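Local structure of putative acyl-CoA N-acyltransferase (Klebsiella pneumoniae subsp. pneumoniae, 3LOD) at residues A66-E71 and E76-Y81; V80-Q85 and E93-A98. The protein probably transfers an acyl group from acyl-CoA to an amine, as a member of the GNAT family of acetyltransferases, its own substrate being unassigned. One frame throughout, in Å; residues are numbered along the deposited sequence.

How the contacts relate
Following the chain from the N terminus, strand 61-69 turns back into strand 74-82, and contact 1 closes that hairpin by pairing 66-71 with 76-81. Strand 74-82 then leads into contact 2, in which 80-85 meets 93-98 and closes the loop between the strand and helix 91-104, the first half of a beta-alpha-beta crossover to the parallel strand 110-116. The two loops neither nest nor cross; they follow one another, sharing Val80 and Tyr81. They also touch in space, since Met77 SD of contact 1 lies 3.5 Å from Leu96 CD1 of contact 2. Ile67, Met77, Val80 and Ile82 all meet helix 91-104, which ties both contacts to the same helix.

Contact 1: residues A66-E71 and E76-Y81; sequences AIVLSE and EMKRVY
Glu76 N bonds to Val68 O at 2.6 Å, and Val68 N answers with a bond to Glu76 O at 2.7 Å. Beside it, Ile67 CA approaches Glu76 O at 3.1 Å in a weaker CA-H...O contact. At the next hydrogen-bonded pair, Lys78 N reaches Ala66 O at 2.8 Å with a nearly straight N-H (167°), whereas the return bond from Ala66 N to Lys78 O is bent and weak. This weakening falls just before Arg79, whose left-handed backbone and the one-residue shift in register from Ala66-Lys78 to the next bonded pair, Cys64 with Tyr81, mark a beta bulge, a known feature of this strand in the GNAT fold.

Ile67 and Met77, a non-hydrogen-bonded pair, point to the face that helix 91-104 covers. A bend at chi3 (-63°) brings Met77 CE to 3.6 Å from Ile67 CD1, a flexible thioether end fitted against a branched chain. Ala66, Val68, Glu76 and Lys78 occupy the other face; the aliphatic part of Lys78 passes obliquely by Val68, CD to CG2 3.8 Å, while the carboxylate of Glu76 bonds to Tyr140. Ile67 and Met77 pack on Leu99 of helix 91-104, Arg79 pairs with Asp24 of helix 14-26, and strands 49-55 and 110-116 flank the hairpin.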
ATOM      1  N   ALA A  66      -1.482   3.171  -0.168  1.00 16.35           N
ATOM      2  CA  ALA A  66      -2.822   3.666   0.102  1.00 17.52           C
ATOM      3  C   ALA A  66      -3.738   2.575   0.627  1.00 18.27           C
ATOM      4  O   ALA A  66      -3.513   1.346   0.381  1.00 20.05           O
ATOM      5  CB  ALA A  66      -3.410   4.271  -1.127  1.00 16.75           C
ATOM      6  N   ILE A  67      -4.746   3.021   1.363  1.00 17.92           N
ATOM      7  CA  ILE A  67      -5.743   2.126   1.918  1.00 18.70           C
ATOM      8  C   ILE A  67      -7.084   2.716   1.581  1.00 19.10           C
ATOM      9  O   ILE A  67      -7.324   3.914   1.814  1.00 20.23           O
ATOM     10  CB  ILE A  67      -5.615   2.018   3.443  1.00 19.01           C
ATOM     11  CG1 ILE A  67      -4.366   1.228   3.789  1.00 19.45           C
ATOM     12  CG2 ILE A  67      -6.876   1.368   4.061  1.00 17.81           C
ATOM     13  CD1 ILE A  67      -3.997   1.311   5.249  1.00 21.64           C
ATOM     14  N   VAL A  68      -7.952   1.873   1.036  1.00 19.91           N
ATOM     15  CA  VAL A  68      -9.338   2.229   0.756  1.00 19.23           C
ATOM     16  C   VAL A  68     -10.185   1.582   1.824  1.00 20.40           C
ATOM     17  O   VAL A  68     -10.176   0.338   1.930  1.00 20.80           O
ATOM     18  CB  VAL A  68      -9.773   1.640  -0.569  1.00 19.00           C
ATOM     19  CG1 VAL A  68     -11.318   1.871  -0.802  1.00 20.41           C
ATOM     20  CG2 VAL A  68      -8.924   2.209  -1.711  1.00 16.87           C
ATOM     21  N   LEU A  69     -10.899   2.412   2.610  1.00 21.22           N
ATOM     22  CA  LEU A  69     -11.761   1.977   3.725  1.00 21.40           C
ATOM     23  C   LEU A  69     -13.241   1.757   3.389  1.00 23.12           C
ATOM     24  O   LEU A  69     -13.877   2.579   2.741  1.00 23.80           O
ATOM     25  CB  LEU A  69     -11.747   3.017   4.811  1.00 21.13           C
ATOM     26  CG  LEU A  69     -10.466   3.568   5.373  1.00 19.64           C
ATOM     27  CD1 LEU A  69     -10.839   4.893   6.020  1.00 21.06           C
ATOM     28  CD2 LEU A  69     -10.059   2.580   6.391  1.00 17.66           C
ATOM     29  N   SER A  70     -13.812   0.676   3.918  1.00 24.65           N
ATOM     30  CA  SER A  70     -15.183   0.314   3.659  1.00 25.67           C
ATOM     31  C   SER A  70     -15.995   0.705   4.881  1.00 25.78           C
ATOM     32  O   SER A  70     -15.439   0.998   5.947  1.00 24.65           O
ATOM     33  CB  SER A  70     -15.248  -1.185   3.463  1.00 26.49           C
ATOM     34  OG  SER A  70     -15.495  -1.857   4.705  1.00 30.98           O
ATOM     35  N   GLU A  71     -17.314   0.700   4.750  1.00 25.74           N
ATOM     36  CA  GLU A  71     -18.106   1.121   5.893  1.00 25.98           C
ATOM     37  C   GLU A  71     -18.244   0.029   6.975  1.00 25.13           C
ATOM     38  O   GLU A  71     -18.694   0.317   8.070  1.00 25.01           O
ATOM     39  CB  GLU A  71     -19.449   1.782   5.502  1.00 26.38           C
ATOM     40  CG  GLU A  71     -20.299   1.003   4.510  1.00 29.13           C
ATOM     41  CD  GLU A  71     -21.427   1.851   3.904  1.00 31.89           C
ATOM     42  OE1 GLU A  71     -21.127   2.805   3.139  1.00 32.78           O
ATOM     43  OE2 GLU A  71     -22.610   1.552   4.182  1.00 29.80           O
ATOM     44  N   GLU A  76      -8.763  -1.812   2.346  1.00 19.35           N
ATOM     45  CA  GLU A  76      -7.964  -2.527   1.400  1.00 18.86           C
ATOM     46  C   GLU A  76      -6.687  -1.724   1.133  1.00 18.85           C
ATOM     47  O   GLU A  76      -6.769  -0.530   0.772  1.00 19.68           O
ATOM     48  CB  GLU A  76      -8.733  -2.779   0.137  1.00 17.32           C
ATOM     49  CG  GLU A  76      -7.839  -3.395  -0.865  1.00 21.90           C
ATOM     50  CD  GLU A  76      -8.483  -3.640  -2.194  1.00 26.74           C
ATOM     51  OE1 GLU A  76      -9.748  -3.519  -2.334  1.00 31.15           O
ATOM     52  OE2 GLU A  76      -7.719  -4.004  -3.090  1.00 23.92           O
ATOM     53  N   MET A  77      -5.539  -2.378   1.299  1.00 18.28           N
ATOM     54  CA  MET A  77      -4.184  -1.816   0.998  1.00 18.46           C
ATOM     55  C   MET A  77      -3.780  -2.050  -0.460  1.00 20.04           C
ATOM     56  O   MET A  77      -3.828  -3.185  -1.000  1.00 19.64           O
ATOM     57  CB  MET A  77      -3.097  -2.410   1.890  1.00 16.34           C
ATOM     58  CG  MET A  77      -1.827  -1.607   1.784  1.00 16.93           C
ATOM     59  SD  MET A  77      -0.627  -1.838   3.118  1.00 10.39           S
ATOM     60  CE  MET A  77      -1.546  -1.262   4.447  1.00 21.92           C
ATOM     61  N   LYS A  78      -3.388  -0.964  -1.122  1.00 20.64           N
ATOM     62  CA  LYS A  78      -3.068  -1.084  -2.518  1.00 20.24           C
ATOM     63  C   LYS A  78      -2.154   0.049  -2.912  1.00 22.05           C
ATOM     64  O   LYS A  78      -1.901   1.014  -2.119  1.00 21.57           O
ATOM     65  CB  LYS A  78      -4.335  -1.109  -3.347  1.00 19.66           C
ATOM     66  CG  LYS A  78      -5.092   0.191  -3.419  1.00 21.15           C
ATOM     67  CD  LYS A  78      -6.584  -0.007  -3.761  1.00 22.27           C
ATOM     68  CE  LYS A  78      -6.869  -0.512  -5.185  1.00 30.15           C
ATOM     69  NZ  LYS A  78      -8.391  -0.522  -5.420  1.00 33.48           N
ATOM     70  N   ARG A  79      -1.642  -0.083  -4.128  1.00 21.92           N
ATOM     71  CA  ARG A  79      -0.744   0.890  -4.711  1.00 22.79           C
ATOM     72  C   ARG A  79       0.473   1.161  -3.902  1.00 22.42           C
ATOM     73  O   ARG A  79       0.910   2.301  -3.854  1.00 24.31           O
ATOM     74  CB  ARG A  79      -1.431   2.227  -5.007  1.00 23.44           C
ATOM     75  CG  ARG A  79      -2.735   2.183  -5.810  1.00 27.10           C
ATOM     76  CD  ARG A  79      -2.702   1.231  -6.990  1.00 33.92           C
ATOM     77  NE  ARG A  79      -3.255   1.831  -8.190  1.00 36.64           N
ATOM     78  CZ  ARG A  79      -2.802   1.518  -9.394  1.00 41.74           C
ATOM     79  NH1 ARG A  79      -3.306   2.117 -10.486  1.00 42.09           N
ATOM     80  NH2 ARG A  79      -1.807   0.617  -9.489  1.00 43.17           N
ATOM     81  N   VAL A  80       1.060   0.134  -3.316  1.00 22.45           N
ATOM     82  CA  VAL A  80       2.307   0.246  -2.564  1.00 22.28           C
ATOM     83  C   VAL A  80       3.516   0.064  -3.459  1.00 22.79           C
ATOM     84  O   VAL A  80       3.628  -0.943  -4.186  1.00 25.60           O
ATOM     85  CB  VAL A  80       2.331  -0.847  -1.443  1.00 22.15           C
ATOM     86  CG1 VAL A  80       3.642  -0.826  -0.643  1.00 20.85           C
ATOM     87  CG2 VAL A  80       1.159  -0.608  -0.539  1.00 21.72           C
ATOM     88  N   TYR A  81       4.475   0.970  -3.385  1.00 22.10           N
ATOM     89  CA  TYR A  81       5.674   0.875  -4.227  1.00 19.83           C
ATOM     90  C   TYR A  81       6.751   1.683  -3.556  1.00 21.03           C
ATOM     91  O   TYR A  81       6.445   2.748  -2.970  1.00 21.66           O
ATOM     92  CB  TYR A  81       5.369   1.548  -5.527  1.00 18.58           C
ATOM     93  CG  TYR A  81       6.525   1.663  -6.505  1.00 18.11           C
ATOM     94  CD1 TYR A  81       6.962   0.536  -7.266  1.00 12.18           C
ATOM     95  CD2 TYR A  81       7.134   2.909  -6.750  1.00 14.80           C
ATOM     96  CE1 TYR A  81       8.011   0.673  -8.237  1.00 10.74           C
ATOM     97  CE2 TYR A  81       8.169   3.051  -7.713  1.00 13.54           C
ATOM     98  CZ  TYR A  81       8.595   1.918  -8.443  1.00 14.53           C
ATOM     99  OH  TYR A  81       9.587   2.022  -9.395  1.00 19.07           O
TER

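Contact 2: residues V80-Q85 and E93-A98; sequences VYIDPQ and EKLLAA
Val80 and Ile82 lie on a strand that Leu95 faces from a helix, with the nearest CA atoms, Val80 CA and Leu96 CA, 8.7 Å apart, a gap that only side chains bridge. Leu95 does so with a single methyl: CG is anti to the backbone N (chi1 176°) and CD2 continues the chain anti to CA, towards the sheet. There it lies loosely, 4.2 Å from Ile82 CD1 and 4.4 Å from Val80 CG1. Ile82 starts off to the side, but the bend at chi2 (-57°) swings its CD1 back towards the leucine. Branched residues suit these alternate strand positions, presenting methyls to the helix, while Tyr81 between them turns to helix 14-26.

Beyond the strand, Asp83 OD2 accepts from Gln85 N at 3.0 Å, coming from above the carboxylate plane. This Asx turn leads the chain into the loop before helix 91-104, which in GNAT relatives holds the pyrophosphate of the acyl-CoA. Leu95 is further covered by Leu52 and Ile54 of strand 49-55. With no hydrogen bond across the segments, the contact rests on burial of hydrocarbon; nothing polar fixes its direction, and it is one small part of the apolar layer between helix and sheet.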
ATOM      1  N   VAL A  80       1.060   0.134  -3.316  1.00 22.45           N
ATOM      2  CA  VAL A  80       2.307   0.246  -2.564  1.00 22.28           C
ATOM      3  C   VAL A  80       3.516   0.064  -3.459  1.00 22.79           C
ATOM      4  O   VAL A  80       3.628  -0.943  -4.186  1.00 25.60           O
ATOM      5  CB  VAL A  80       2.331  -0.847  -1.443  1.00 22.15           C
ATOM      6  CG1 VAL A  80       3.642  -0.826  -0.643  1.00 20.85           C
ATOM      7  CG2 VAL A  80       1.159  -0.608  -0.539  1.00 21.72           C
ATOM      8  N   TYR A  81       4.475   0.970  -3.385  1.00 22.10           N
ATOM      9  CA  TYR A  81       5.674   0.875  -4.227  1.00 19.83           C
ATOM     10  C   TYR A  81       6.751   1.683  -3.556  1.00 21.03           C
ATOM     11  O   TYR A  81       6.445   2.748  -2.970  1.00 21.66           O
ATOM     12  CB  TYR A  81       5.369   1.548  -5.527  1.00 18.58           C
ATOM     13  CG  TYR A  81       6.525   1.663  -6.505  1.00 18.11           C
ATOM     14  CD1 TYR A  81       6.962   0.536  -7.266  1.00 12.18           C
ATOM     15  CD2 TYR A  81       7.134   2.909  -6.750  1.00 14.80           C
ATOM     16  CE1 TYR A  81       8.011   0.673  -8.237  1.00 10.74           C
ATOM     17  CE2 TYR A  81       8.169   3.051  -7.713  1.00 13.54           C
ATOM     18  CZ  TYR A  81       8.595   1.918  -8.443  1.00 14.53           C
ATOM     19  OH  TYR A  81       9.587   2.022  -9.395  1.00 19.07           O
ATOM     20  N   ILE A  82       7.994   1.209  -3.656  1.00 21.27           N
ATOM     21  CA  ILE A  82       9.201   1.937  -3.220  1.00 20.63           C
ATOM     22  C   ILE A  82      10.136   1.953  -4.411  1.00 21.07           C
ATOM     23  O   ILE A  82      10.450   0.877  -4.978  1.00 18.67           O
ATOM     24  CB  ILE A  82       9.964   1.140  -2.144  1.00 21.23           C
ATOM     25  CG1 ILE A  82       9.096   0.823  -0.924  1.00 20.48           C
ATOM     26  CG2 ILE A  82      11.306   1.805  -1.826  1.00 20.63           C
ATOM     27  CD1 ILE A  82       8.482   2.045  -0.233  1.00 21.06           C
ATOM     28  N   ASP A  83      10.570   3.156  -4.813  1.00 21.92           N
ATOM     29  CA  ASP A  83      11.555   3.291  -5.857  1.00 23.10           C
ATOM     30  C   ASP A  83      12.792   2.448  -5.612  1.00 24.54           C
ATOM     31  O   ASP A  83      13.476   2.653  -4.615  1.00 24.42           O
ATOM     32  CB  ASP A  83      12.045   4.712  -5.926  1.00 23.97           C
ATOM     33  CG  ASP A  83      13.092   4.882  -7.000  1.00 26.70           C
ATOM     34  OD1 ASP A  83      12.678   4.961  -8.174  1.00 27.72           O
ATOM     35  OD2 ASP A  83      14.311   4.878  -6.697  1.00 28.89           O
ATOM     36  N   PRO A  84      13.133   1.564  -6.559  1.00 25.86           N
ATOM     37  CA  PRO A  84      14.281   0.640  -6.581  1.00 26.92           C
ATOM     38  C   PRO A  84      15.603   1.136  -5.944  1.00 27.65           C
ATOM     39  O   PRO A  84      16.387   0.332  -5.365  1.00 27.55           O
ATOM     40  CB  PRO A  84      14.477   0.397  -8.084  1.00 26.46           C
ATOM     41  CG  PRO A  84      13.030   0.309  -8.540  1.00 27.31           C
ATOM     42  CD  PRO A  84      12.402   1.505  -7.833  1.00 26.43           C
ATOM     43  N   GLN A  85      15.861   2.431  -6.038  1.00 28.03           N
ATOM     44  CA  GLN A  85      17.130   2.923  -5.526  1.00 28.74           C
ATOM     45  C   GLN A  85      17.075   3.119  -4.033  1.00 27.60           C
ATOM     46  O   GLN A  85      18.121   3.366  -3.422  1.00 27.88           O
ATOM     47  CB  GLN A  85      17.481   4.241  -6.142  1.00 29.82           C
ATOM     48  CG  GLN A  85      17.924   4.182  -7.558  1.00 35.77           C
ATOM     49  CD  GLN A  85      17.981   5.605  -8.096  1.00 44.38           C
ATOM     50  OE1 GLN A  85      19.052   6.246  -8.117  1.00 43.96           O
ATOM     51  NE2 GLN A  85      16.802   6.142  -8.463  1.00 47.29           N
ATOM     52  N   GLU A  93       8.557  -1.350   5.353  1.00 26.64           N
ATOM     53  CA  GLU A  93       8.230  -1.486   6.761  1.00 27.04           C
ATOM     54  C   GLU A  93       7.789  -0.204   7.382  1.00 26.09           C
ATOM     55  O   GLU A  93       6.819  -0.184   8.112  1.00 27.45           O
ATOM     56  CB  GLU A  93       9.495  -1.878   7.490  1.00 26.98           C
ATOM     57  CG  GLU A  93       9.371  -2.963   8.455  1.00 30.49           C
ATOM     58  CD  GLU A  93      10.694  -3.726   8.469  1.00 38.05           C
ATOM     59  OE1 GLU A  93      11.492  -3.657   9.482  1.00 33.61           O
ATOM     60  OE2 GLU A  93      10.941  -4.345   7.388  1.00 40.50           O
ATOM     61  N   LYS A  94       8.534   0.857   7.152  1.00 25.20           N
ATOM     62  CA  LYS A  94       8.222   2.122   7.773  1.00 25.42           C
ATOM     63  C   LYS A  94       6.863   2.611   7.297  1.00 24.25           C
ATOM     64  O   LYS A  94       6.006   2.963   8.121  1.00 24.26           O
ATOM     65  CB  LYS A  94       9.340   3.128   7.504  1.00 26.08           C
ATOM     66  CG  LYS A  94       9.135   4.489   8.128  1.00 29.25           C
ATOM     67  CD  LYS A  94      10.496   5.198   8.502  1.00 32.92           C
ATOM     68  CE  LYS A  94      10.237   6.622   9.080  1.00 33.67           C
ATOM     69  NZ  LYS A  94      11.119   7.064  10.219  1.00 34.39           N
ATOM     70  N   LEU A  95       6.663   2.540   5.982  1.00 23.01           N
ATOM     71  CA  LEU A  95       5.422   2.944   5.310  1.00 23.09           C
ATOM     72  C   LEU A  95       4.212   2.101   5.725  1.00 23.80           C
ATOM     73  O   LEU A  95       3.188   2.622   6.155  1.00 23.53           O
ATOM     74  CB  LEU A  95       5.569   2.857   3.787  1.00 22.11           C
ATOM     75  CG  LEU A  95       4.343   3.155   2.907  1.00 19.73           C
ATOM     76  CD1 LEU A  95       3.801   4.593   3.087  1.00 16.56           C
ATOM     77  CD2 LEU A  95       4.715   2.932   1.438  1.00 20.51           C
ATOM     78  N   LEU A  96       4.336   0.795   5.558  1.00 24.19           N
ATOM     79  CA  LEU A  96       3.331  -0.142   6.045  1.00 24.31           C
ATOM     80  C   LEU A  96       2.850   0.189   7.471  1.00 24.01           C
ATOM     81  O   LEU A  96       1.635   0.299   7.704  1.00 25.42           O
ATOM     82  CB  LEU A  96       3.904  -1.554   5.952  1.00 24.26           C
ATOM     83  CG  LEU A  96       3.023  -2.695   6.424  1.00 26.40           C
ATOM     84  CD1 LEU A  96       1.786  -2.751   5.549  1.00 30.70           C
ATOM     85  CD2 LEU A  96       3.767  -4.028   6.380  1.00 24.42           C
ATOM     86  N   ALA A  97       3.765   0.408   8.414  1.00 22.96           N
ATOM     87  CA  ALA A  97       3.356   0.714   9.800  1.00 21.89           C
ATOM     88  C   ALA A  97       2.580   2.013   9.874  1.00 21.43           C
ATOM     89  O   ALA A  97       1.720   2.195  10.720  1.00 22.02           O
ATOM     90  CB  ALA A  97       4.541   0.800  10.682  1.00 20.99           C
ATOM     91  N   ALA A  98       2.903   2.928   8.972  1.00 21.23           N
ATOM     92  CA  ALA A  98       2.320   4.249   9.005  1.00 20.04           C
ATOM     93  C   ALA A  98       0.908   4.201   8.438  1.00 20.18           C
ATOM     94  O   ALA A  98       0.030   4.963   8.896  1.00 20.92           O
ATOM     95  CB  ALA A  98       3.178   5.216   8.243  1.00 18.99           C
TER